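Local coordinates for multicopper oxidase type 1 (Nitrosomonas europaea, PDB 3G5W), which probably works as an oxidoreductase of the laccase-like, two-domain multicopper oxidase family, binding copper at mononuclear and trinuclear sites, at residues A[32-37]-A[100-105]; A[59-64]-A[233-238]. All coordinates share one frame; numbering follows the deposited sequence.

Contact 1 (A[32-37]-A[100-105]); sequences PAPLIH and MWYHCH. With CU (copper (II) ion), chain G; C2O (Cu-O-Cu linkage), chain K.
One side chain, Tyr102, makes every contact between these two segments, and its phenol ends on a backbone carbonyl instead of a side chain. Tyr102 OH donates to Pro34 O at 2.6 Å; the bond lies in the carbonyl plane on a lone pair, with a C=O...donor angle of 132°, and the acceptor sits at the edge of the ring. The buried hydroxyl thus has a mate, and the ring is tied at its far end. Apolar atoms pack beside this bond. Ala33 CB comes within 3.7 Å of Tyr102 CZ, and the CD1 end of Ile36, crossing the tyrosine at about a right angle, lies 3.7 Å from Tyr102 CE1. The CB of Tyr102 points toward 32-37, and CG, set between the backbone N and the carbonyl carbon (chi1 63°), carries the ring out so that OH meets Pro34 O.

The next residues hold copper. Cys104 SG binds the mononuclear copper at 2.1 Å, while in the Cu-O-Cu unit His103 NE2 binds copper CU3 and His105 NE2 copper CU2, the His-Cys-His link between the two centres known in multicopper oxidases. His103 ND1 donates to Cys104 O at 2.8 Å, which helps fix its ring. In the sheet, strand 118-124 lies between strands 35-39 and 98-103; the backbone of Ile36 hydrogen-bonds to Pro120 and Ile122, and Leu7 of strand 2-15 packs against both Pro34 and Tyr102.

Contact 2 (A[59-64]-A[233-238]); sequences HWHGML and GERYDV. With C1O (Cu-O linkage), chain L; C2O (Cu-O-Cu linkage), chain K.
The His-Trp-His copper motif of the first domain meets the second domain here, where His61 lies against Arg235. His61 CD2 sits over one face of the Arg235 guanidinium, 3.7 Å from Arg235 CZ, with the ring and guanidinium planes 67° apart. His61 NE2 and Arg235 NH1 come within 3.1 Å, yet both are donors and make no bond; both groups reach the carboxylate of Asp226 of the second subunit, which accepts from His61 NE2 on one oxygen and forms a salt bridge to Arg235 NH2 with the other. The arginine chain bends at chi2 (85°) and chi3 (68°), which folds it back so that NH1 donates to Gly233 O, in the guanidinium plane, at 2.9 Å.

The other ring nitrogen, ND1, goes to copper. His61 ND1 binds CU3 of the Cu-O-Cu unit at 2.0 Å, and His59 NE2 binds CU4 of the Cu-O unit at 2.0 Å, two of the three metals of a trinuclear cluster completed by His103 and His105 of this chain and by His203, His205, His251 and His253 of the second subunit. A leucine in place of Arg235 would probably leave Asp226 of the second subunit without the salt bridge from NH2 and Gly233 O without its NH1 donor, and take away the guanidinium face on which His61 CD2 rests. A type II turn from Trp60 to Met63, closed by Met63 N to Trp60 O, follows strand 59-61. Gly62 takes its third position, and its N-H points almost straight at O3 of the Cu-O unit, 3.1 Å away.

Both contacts are buried, and they join at neighbouring strands of one sheet: His103 O and His59 N, 2.7 Å apart, probably share a hydrogen bond between strands 98-103 and 59-61. Contact 1 stays within the first domain, and its chemistry is that of a core, apolar packing plus one hydroxyl-to-carbonyl bond. Contact 2 spans the two domains and is polar, with its charge answered from the second subunit. Trp101 NE1 packs on His61 CG at 3.2 Å and Met100 SD on Arg235 NH2, so strand 98-103 touches both halves of contact 2. The Cu-O-Cu unit is common ground, while the mononuclear copper belongs to contact 1 alone.

Contact 1 (A[32-37]-A[100-105])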
ATOM      1  N   PRO A  32       0.346 -22.699  -9.549  1.00 17.44           N
ATOM      2  CA  PRO A  32       0.290 -22.841  -8.087  1.00 17.42           C
ATOM      3  C   PRO A  32       0.256 -24.298  -7.645  1.00 17.48           C
ATOM      4  O   PRO A  32      -0.081 -25.184  -8.437  1.00 17.77           O
ATOM      5  CB  PRO A  32      -1.033 -22.157  -7.706  1.00 17.56           C
ATOM      6  CG  PRO A  32      -1.797 -22.007  -8.968  1.00 17.75           C
ATOM      7  CD  PRO A  32      -0.785 -21.902 -10.060  1.00 17.56           C
ATOM      8  N   ALA A  33       0.610 -24.527  -6.387  1.00 17.39           N
ATOM      9  CA  ALA A  33       0.590 -25.847  -5.784  1.00 17.39           C
ATOM     10  C   ALA A  33      -0.848 -26.375  -5.705  1.00 17.54           C
ATOM     11  O   ALA A  33      -1.799 -25.622  -5.939  1.00 17.22           O
ATOM     12  CB  ALA A  33       1.215 -25.787  -4.406  1.00 17.52           C
ATOM     13  N   PRO A  34      -1.012 -27.679  -5.402  1.00 17.71           N
ATOM     14  CA  PRO A  34      -2.343 -28.288  -5.280  1.00 17.71           C
ATOM     15  C   PRO A  34      -3.304 -27.558  -4.335  1.00 17.80           C
ATOM     16  O   PRO A  34      -2.906 -27.094  -3.261  1.00 17.46           O
ATOM     17  CB  PRO A  34      -2.029 -29.696  -4.760  1.00 18.09           C
ATOM     18  CG  PRO A  34      -0.662 -29.985  -5.345  1.00 17.11           C
ATOM     19  CD  PRO A  34       0.060 -28.675  -5.202  1.00 17.68           C
ATOM     20  N   LEU A  35      -4.560 -27.450  -4.758  1.00 17.32           N
ATOM     21  CA  LEU A  35      -5.601 -26.906  -3.912  1.00 17.16           C
ATOM     22  C   LEU A  35      -5.853 -27.853  -2.755  1.00 17.64           C
ATOM     23  O   LEU A  35      -6.112 -29.045  -2.961  1.00 18.28           O
ATOM     24  CB  LEU A  35      -6.898 -26.706  -4.708  1.00 16.70           C
ATOM     25  CG  LEU A  35      -8.178 -26.461  -3.902  1.00 16.63           C
ATOM     26  CD1 LEU A  35      -8.138 -25.077  -3.211  1.00 14.67           C
ATOM     27  CD2 LEU A  35      -9.396 -26.605  -4.802  1.00 16.11           C
ATOM     28  N   ILE A  36      -5.752 -27.326  -1.541  1.00 18.24           N
ATOM     29  CA  ILE A  36      -6.184 -28.050  -0.355  1.00 18.91           C
ATOM     30  C   ILE A  36      -7.505 -27.443   0.098  1.00 19.51           C
ATOM     31  O   ILE A  36      -7.574 -26.268   0.482  1.00 19.54           O
ATOM     32  CB  ILE A  36      -5.127 -28.034   0.790  1.00 18.97           C
ATOM     33  CG1 ILE A  36      -3.803 -28.651   0.314  1.00 19.32           C
ATOM     34  CG2 ILE A  36      -5.659 -28.788   2.004  1.00 19.47           C
ATOM     35  CD1 ILE A  36      -2.674 -28.591   1.342  1.00 19.33           C
ATOM     36  N   HIS A  37      -8.554 -28.256   0.030  1.00 19.72           N
ATOM     37  CA  HIS A  37      -9.902 -27.800   0.281  1.00 20.03           C
ATOM     38  C   HIS A  37     -10.541 -28.703   1.333  1.00 20.41           C
ATOM     39  O   HIS A  37     -10.868 -29.871   1.064  1.00 20.23           O
ATOM     40  CB  HIS A  37     -10.684 -27.803  -1.033  1.00 20.02           C
ATOM     41  CG  HIS A  37     -12.032 -27.154  -0.947  1.00 20.30           C
ATOM     42  ND1 HIS A  37     -12.357 -26.228   0.023  1.00 21.30           N
ATOM     43  CD2 HIS A  37     -13.126 -27.275  -1.733  1.00 19.75           C
ATOM     44  CE1 HIS A  37     -13.598 -25.818  -0.165  1.00 20.20           C
ATOM     45  NE2 HIS A  37     -14.088 -26.440  -1.222  1.00 21.59           N
ATOM     46  N   MET A 100      -7.039 -19.154   2.969  1.00 17.83           N
ATOM     47  CA  MET A 100      -5.681 -19.212   3.491  1.00 17.72           C
ATOM     48  C   MET A 100      -4.756 -19.684   2.368  1.00 17.02           C
ATOM     49  O   MET A 100      -5.200 -19.934   1.246  1.00 17.03           O
ATOM     50  CB  MET A 100      -5.606 -20.129   4.718  1.00 18.30           C
ATOM     51  CG  MET A 100      -6.755 -19.957   5.730  1.00 20.18           C
ATOM     52  SD  MET A 100      -6.985 -18.271   6.349  1.00 25.94           S
ATOM     53  CE  MET A 100      -8.182 -18.561   7.651  1.00 22.85           C
ATOM     54  N   TRP A 101      -3.468 -19.795   2.661  1.00 16.26           N
ATOM     55  CA  TRP A 101      -2.531 -20.302   1.675  1.00 15.82           C
ATOM     56  C   TRP A 101      -1.325 -20.929   2.341  1.00 15.77           C
ATOM     57  O   TRP A 101      -1.166 -20.848   3.564  1.00 15.86           O
ATOM     58  CB  TRP A 101      -2.140 -19.218   0.650  1.00 15.54           C
ATOM     59  CG  TRP A 101      -1.374 -18.034   1.182  1.00 16.01           C
ATOM     60  CD1 TRP A 101      -1.727 -17.221   2.217  1.00 16.56           C
ATOM     61  CD2 TRP A 101      -0.145 -17.500   0.658  1.00 15.90           C
ATOM     62  NE1 TRP A 101      -0.794 -16.226   2.380  1.00 15.67           N
ATOM     63  CE2 TRP A 101       0.189 -16.373   1.441  1.00 16.07           C
ATOM     64  CE3 TRP A 101       0.700 -17.864  -0.397  1.00 15.34           C
ATOM     65  CZ2 TRP A 101       1.342 -15.609   1.211  1.00 16.30           C
ATOM     66  CZ3 TRP A 101       1.848 -17.105  -0.631  1.00 15.84           C
ATOM     67  CH2 TRP A 101       2.155 -15.986   0.172  1.00 16.11           C
ATOM     68  N   TYR A 102      -0.505 -21.593   1.537  1.00 15.55           N
ATOM     69  CA  TYR A 102       0.694 -22.208   2.048  1.00 15.31           C
ATOM     70  C   TYR A 102       1.861 -21.927   1.137  1.00 14.87           C
ATOM     71  O   TYR A 102       1.704 -21.769  -0.072  1.00 14.34           O
ATOM     72  CB  TYR A 102       0.509 -23.705   2.302  1.00 15.87           C
ATOM     73  CG  TYR A 102       0.213 -24.581   1.101  1.00 16.34           C
ATOM     74  CD1 TYR A 102      -1.089 -24.737   0.630  1.00 15.70           C
ATOM     75  CD2 TYR A 102       1.232 -25.318   0.484  1.00 17.48           C
ATOM     76  CE1 TYR A 102      -1.369 -25.566  -0.449  1.00 16.49           C
ATOM     77  CE2 TYR A 102       0.966 -26.150  -0.600  1.00 18.13           C
ATOM     78  CZ  TYR A 102      -0.339 -26.273  -1.059  1.00 17.92           C
ATOM     79  OH  TYR A 102      -0.613 -27.118  -2.118  1.00 16.97           O
ATOM     80  N   HIS A 103       3.031 -21.828   1.744  1.00 15.11           N
ATOM     81  CA  HIS A 103       4.238 -21.509   1.012  1.00 15.67           C
ATOM     82  C   HIS A 103       5.464 -21.943   1.789  1.00 15.59           C
ATOM     83  O   HIS A 103       5.402 -22.182   3.000  1.00 15.59           O
ATOM     84  CB  HIS A 103       4.302 -20.003   0.674  1.00 15.18           C
ATOM     85  CG  HIS A 103       4.244 -19.092   1.864  1.00 16.47           C
ATOM     86  ND1 HIS A 103       5.353 -18.778   2.620  1.00 16.98           N
ATOM     87  CD2 HIS A 103       3.220 -18.377   2.391  1.00 16.45           C
ATOM     88  CE1 HIS A 103       5.011 -17.932   3.577  1.00 16.32           C
ATOM     89  NE2 HIS A 103       3.722 -17.674   3.461  1.00 16.55           N
ATOM     90  N   CYS A 104       6.581 -22.042   1.084  1.00 16.23           N
ATOM     91  CA  CYS A 104       7.852 -22.315   1.727  1.00 16.44           C
ATOM     92  C   CYS A 104       8.230 -21.122   2.594  1.00 16.72           C
ATOM     93  O   CYS A 104       7.848 -19.996   2.284  1.00 16.85           O
ATOM     94  CB  CYS A 104       8.924 -22.533   0.673  1.00 16.72           C
ATOM     95  SG  CYS A 104      10.458 -23.148   1.370  1.00 16.97           S
ATOM     96  N   HIS A 105       8.972 -21.363   3.673  1.00 17.12           N
ATOM     97  CA  HIS A 105       9.455 -20.274   4.523  1.00 18.04           C
ATOM     98  C   HIS A 105      10.987 -20.228   4.599  1.00 18.40           C
ATOM     99  O   HIS A 105      11.548 -19.589   5.494  1.00 18.43           O
ATOM    100  CB  HIS A 105       8.851 -20.362   5.926  1.00 17.88           C
ATOM    101  CG  HIS A 105       8.466 -19.032   6.510  1.00 19.51           C
ATOM    102  ND1 HIS A 105       9.379 -18.025   6.746  1.00 20.77           N
ATOM    103  CD2 HIS A 105       7.261 -18.544   6.898  1.00 18.98           C
ATOM    104  CE1 HIS A 105       8.755 -16.977   7.260  1.00 21.60           C
ATOM    105  NE2 HIS A 105       7.470 -17.266   7.357  1.00 21.02           N
TER
HETATM  106 CU    CU G   1      11.830 -23.365  -0.265  1.00 23.24          CU
HETATM  107 CU2  C2O K   3       6.038 -16.004   8.277  1.00 21.92          CU
HETATM  108 CU3  C2O K   3       2.768 -16.152   4.457  1.00 20.54          CU
HETATM  109  O1  C2O K   3       4.946 -16.054   6.629  1.00 41.71           O

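Contact 2 (A[59-64]-A[233-238])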
ATOM      1  N   HIS A  59       4.929 -23.489   5.359  1.00 17.35           N
ATOM      2  CA  HIS A  59       4.222 -22.728   6.357  1.00 16.99           C
ATOM      3  C   HIS A  59       2.765 -22.582   5.922  1.00 16.75           C
ATOM      4  O   HIS A  59       2.478 -22.309   4.760  1.00 16.20           O
ATOM      5  CB  HIS A  59       4.880 -21.359   6.556  1.00 17.05           C
ATOM      6  CG  HIS A  59       4.025 -20.400   7.313  1.00 17.23           C
ATOM      7  ND1 HIS A  59       3.551 -20.669   8.579  1.00 17.69           N
ATOM      8  CD2 HIS A  59       3.527 -19.187   6.972  1.00 17.26           C
ATOM      9  CE1 HIS A  59       2.817 -19.652   8.994  1.00 18.37           C
ATOM     10  NE2 HIS A  59       2.774 -18.748   8.030  1.00 17.33           N
ATOM     11  N   TRP A  60       1.856 -22.780   6.866  1.00 16.91           N
ATOM     12  CA  TRP A  60       0.427 -22.753   6.600  1.00 16.88           C
ATOM     13  C   TRP A  60      -0.113 -21.392   7.050  1.00 16.76           C
ATOM     14  O   TRP A  60      -0.510 -21.201   8.205  1.00 16.98           O
ATOM     15  CB  TRP A  60      -0.249 -23.949   7.288  1.00 17.44           C
ATOM     16  CG  TRP A  60       0.525 -25.227   7.024  1.00 17.13           C
ATOM     17  CD1 TRP A  60       1.522 -25.757   7.799  1.00 17.86           C
ATOM     18  CD2 TRP A  60       0.408 -26.087   5.880  1.00 17.54           C
ATOM     19  NE1 TRP A  60       2.016 -26.901   7.216  1.00 17.99           N
ATOM     20  CE2 TRP A  60       1.356 -27.123   6.036  1.00 17.12           C
ATOM     21  CE3 TRP A  60      -0.410 -26.084   4.740  1.00 17.02           C
ATOM     22  CZ2 TRP A  60       1.502 -28.160   5.099  1.00 17.99           C
ATOM     23  CZ3 TRP A  60      -0.264 -27.109   3.809  1.00 17.83           C
ATOM     24  CH2 TRP A  60       0.691 -28.132   3.997  1.00 17.87           C
ATOM     25  N   HIS A  61      -0.087 -20.445   6.116  1.00 16.82           N
ATOM     26  CA  HIS A  61      -0.385 -19.032   6.399  1.00 17.24           C
ATOM     27  C   HIS A  61      -1.862 -18.826   6.686  1.00 17.57           C
ATOM     28  O   HIS A  61      -2.699 -18.956   5.790  1.00 18.07           O
ATOM     29  CB  HIS A  61       0.032 -18.149   5.218  1.00 17.05           C
ATOM     30  CG  HIS A  61      -0.066 -16.678   5.499  1.00 16.79           C
ATOM     31  ND1 HIS A  61       0.955 -15.798   5.212  1.00 15.17           N
ATOM     32  CD2 HIS A  61      -1.053 -15.939   6.065  1.00 17.37           C
ATOM     33  CE1 HIS A  61       0.596 -14.577   5.578  1.00 17.32           C
ATOM     34  NE2 HIS A  61      -0.621 -14.635   6.093  1.00 17.70           N
ATOM     35  N   GLY A  62      -2.167 -18.475   7.928  1.00 18.08           N
ATOM     36  CA  GLY A  62      -3.544 -18.295   8.375  1.00 18.81           C
ATOM     37  C   GLY A  62      -3.991 -19.385   9.330  1.00 19.36           C
ATOM     38  O   GLY A  62      -5.009 -19.240  10.015  1.00 19.56           O
ATOM     39  N   MET A  63      -3.247 -20.488   9.367  1.00 19.63           N
ATOM     40  CA  MET A  63      -3.517 -21.543  10.331  1.00 20.03           C
ATOM     41  C   MET A  63      -2.962 -21.120  11.684  1.00 20.34           C
ATOM     42  O   MET A  63      -1.772 -20.831  11.808  1.00 20.70           O
ATOM     43  CB  MET A  63      -2.914 -22.885   9.890  1.00 19.95           C
ATOM     44  CG  MET A  63      -3.588 -23.555   8.686  1.00 20.22           C
ATOM     45  SD  MET A  63      -5.340 -23.961   8.942  1.00 21.09           S
ATOM     46  CE  MET A  63      -6.129 -22.522   8.228  1.00 20.15           C
ATOM     47  N   LEU A  64      -3.839 -21.085  12.687  1.00 20.49           N
ATOM     48  CA  LEU A  64      -3.496 -20.673  14.051  1.00 21.17           C
ATOM     49  C   LEU A  64      -2.518 -21.619  14.744  1.00 20.89           C
ATOM     50  O   LEU A  64      -1.797 -21.204  15.646  1.00 20.61           O
ATOM     51  CB  LEU A  64      -4.771 -20.548  14.894  1.00 21.90           C
ATOM     52  CG  LEU A  64      -5.353 -19.182  15.289  1.00 24.32           C
ATOM     53  CD1 LEU A  64      -4.799 -18.000  14.489  1.00 25.52           C
ATOM     54  CD2 LEU A  64      -6.879 -19.213  15.262  1.00 27.04           C
ATOM     55  N   GLY A 233       1.074 -11.158   1.491  1.00 17.69           N
ATOM     56  CA  GLY A 233       0.583 -11.921   2.639  1.00 17.57           C
ATOM     57  C   GLY A 233      -0.908 -11.781   2.915  1.00 17.76           C
ATOM     58  O   GLY A 233      -1.513 -12.672   3.508  1.00 17.83           O
ATOM     59  N   GLU A 234      -1.496 -10.661   2.495  1.00 17.52           N
ATOM     60  CA  GLU A 234      -2.934 -10.418   2.687  1.00 17.47           C
ATOM     61  C   GLU A 234      -3.779 -11.277   1.760  1.00 17.48           C
ATOM     62  O   GLU A 234      -3.335 -11.663   0.680  1.00 16.89           O
ATOM     63  CB  GLU A 234      -3.283  -8.952   2.434  1.00 17.79           C
ATOM     64  CG  GLU A 234      -2.623  -7.964   3.371  1.00 18.06           C
ATOM     65  CD  GLU A 234      -3.233  -6.583   3.242  1.00 20.30           C
ATOM     66  OE1 GLU A 234      -2.941  -5.887   2.237  1.00 19.99           O
ATOM     67  OE2 GLU A 234      -4.024  -6.205   4.139  1.00 19.75           O
ATOM     68  N   ARG A 235      -5.003 -11.576   2.197  1.00 17.27           N
ATOM     69  CA  ARG A 235      -6.013 -12.125   1.311  1.00 17.35           C
ATOM     70  C   ARG A 235      -7.264 -11.286   1.440  1.00 17.69           C
ATOM     71  O   ARG A 235      -7.622 -10.867   2.544  1.00 17.36           O
ATOM     72  CB  ARG A 235      -6.345 -13.581   1.652  1.00 17.17           C
ATOM     73  CG  ARG A 235      -5.246 -14.594   1.314  1.00 17.18           C
ATOM     74  CD  ARG A 235      -4.224 -14.697   2.431  1.00 17.67           C
ATOM     75  NE  ARG A 235      -4.798 -15.293   3.632  1.00 18.18           N
ATOM     76  CZ  ARG A 235      -4.457 -14.971   4.873  1.00 20.14           C
ATOM     77  NH1 ARG A 235      -3.538 -14.034   5.098  1.00 20.45           N
ATOM     78  NH2 ARG A 235      -5.053 -15.577   5.895  1.00 20.09           N
ATOM     79  N   TYR A 236      -7.915 -11.047   0.305  1.00 18.04           N
ATOM     80  CA  TYR A 236      -9.222 -10.414   0.274  1.00 18.65           C
ATOM     81  C   TYR A 236     -10.185 -11.252  -0.551  1.00 18.91           C
ATOM     82  O   TYR A 236      -9.854 -11.654  -1.667  1.00 19.09           O
ATOM     83  CB  TYR A 236      -9.120  -9.004  -0.310  1.00 18.99           C
ATOM     84  CG  TYR A 236      -8.489  -8.015   0.645  1.00 19.64           C
ATOM     85  CD1 TYR A 236      -9.244  -7.413   1.648  1.00 19.55           C
ATOM     86  CD2 TYR A 236      -7.136  -7.691   0.556  1.00 20.00           C
ATOM     87  CE1 TYR A 236      -8.675  -6.506   2.538  1.00 20.50           C
ATOM     88  CE2 TYR A 236      -6.552  -6.780   1.443  1.00 20.67           C
ATOM     89  CZ  TYR A 236      -7.330  -6.190   2.428  1.00 20.64           C
ATOM     90  OH  TYR A 236      -6.771  -5.293   3.317  1.00 20.23           O
ATOM     91  N   ASP A 237     -11.366 -11.523   0.006  1.00 18.89           N
ATOM     92  CA  ASP A 237     -12.454 -12.120  -0.766  1.00 19.07           C
ATOM     93  C   ASP A 237     -13.375 -11.015  -1.253  1.00 18.98           C
ATOM     94  O   ASP A 237     -13.946 -10.262  -0.454  1.00 18.79           O
ATOM     95  CB  ASP A 237     -13.248 -13.147   0.056  1.00 19.14           C
ATOM     96  CG  ASP A 237     -12.409 -14.358   0.466  1.00 20.65           C
ATOM     97  OD1 ASP A 237     -12.973 -15.464   0.563  1.00 22.72           O
ATOM     98  OD2 ASP A 237     -11.190 -14.211   0.713  1.00 24.39           O
ATOM     99  N   VAL A 238     -13.512 -10.929  -2.568  1.00 18.98           N
ATOM    100  CA  VAL A 238     -14.336  -9.909  -3.196  1.00 19.37           C
ATOM    101  C   VAL A 238     -15.542 -10.586  -3.823  1.00 19.33           C
ATOM    102  O   VAL A 238     -15.390 -11.489  -4.654  1.00 19.74           O
ATOM    103  CB  VAL A 238     -13.550  -9.120  -4.266  1.00 19.42           C
ATOM    104  CG1 VAL A 238     -14.416  -8.014  -4.870  1.00 20.06           C
ATOM    105  CG2 VAL A 238     -12.278  -8.522  -3.665  1.00 19.41           C
TER
HETATM  106 CU4  C1O L   2       2.087 -16.915   8.445  1.00 22.85          CU
HETATM  107  O3  C1O L   2      -0.013 -17.671   9.951  1.00 10.42           O
HETATM  108 CU2  C2O K   3       6.038 -16.004   8.277  1.00 21.92          CU
HETATM  109 CU3  C2O K   3       2.768 -16.152   4.457  1.00 20.54          CU
HETATM  110  O1  C2O K   3       4.946 -16.054   6.629  1.00 41.71           O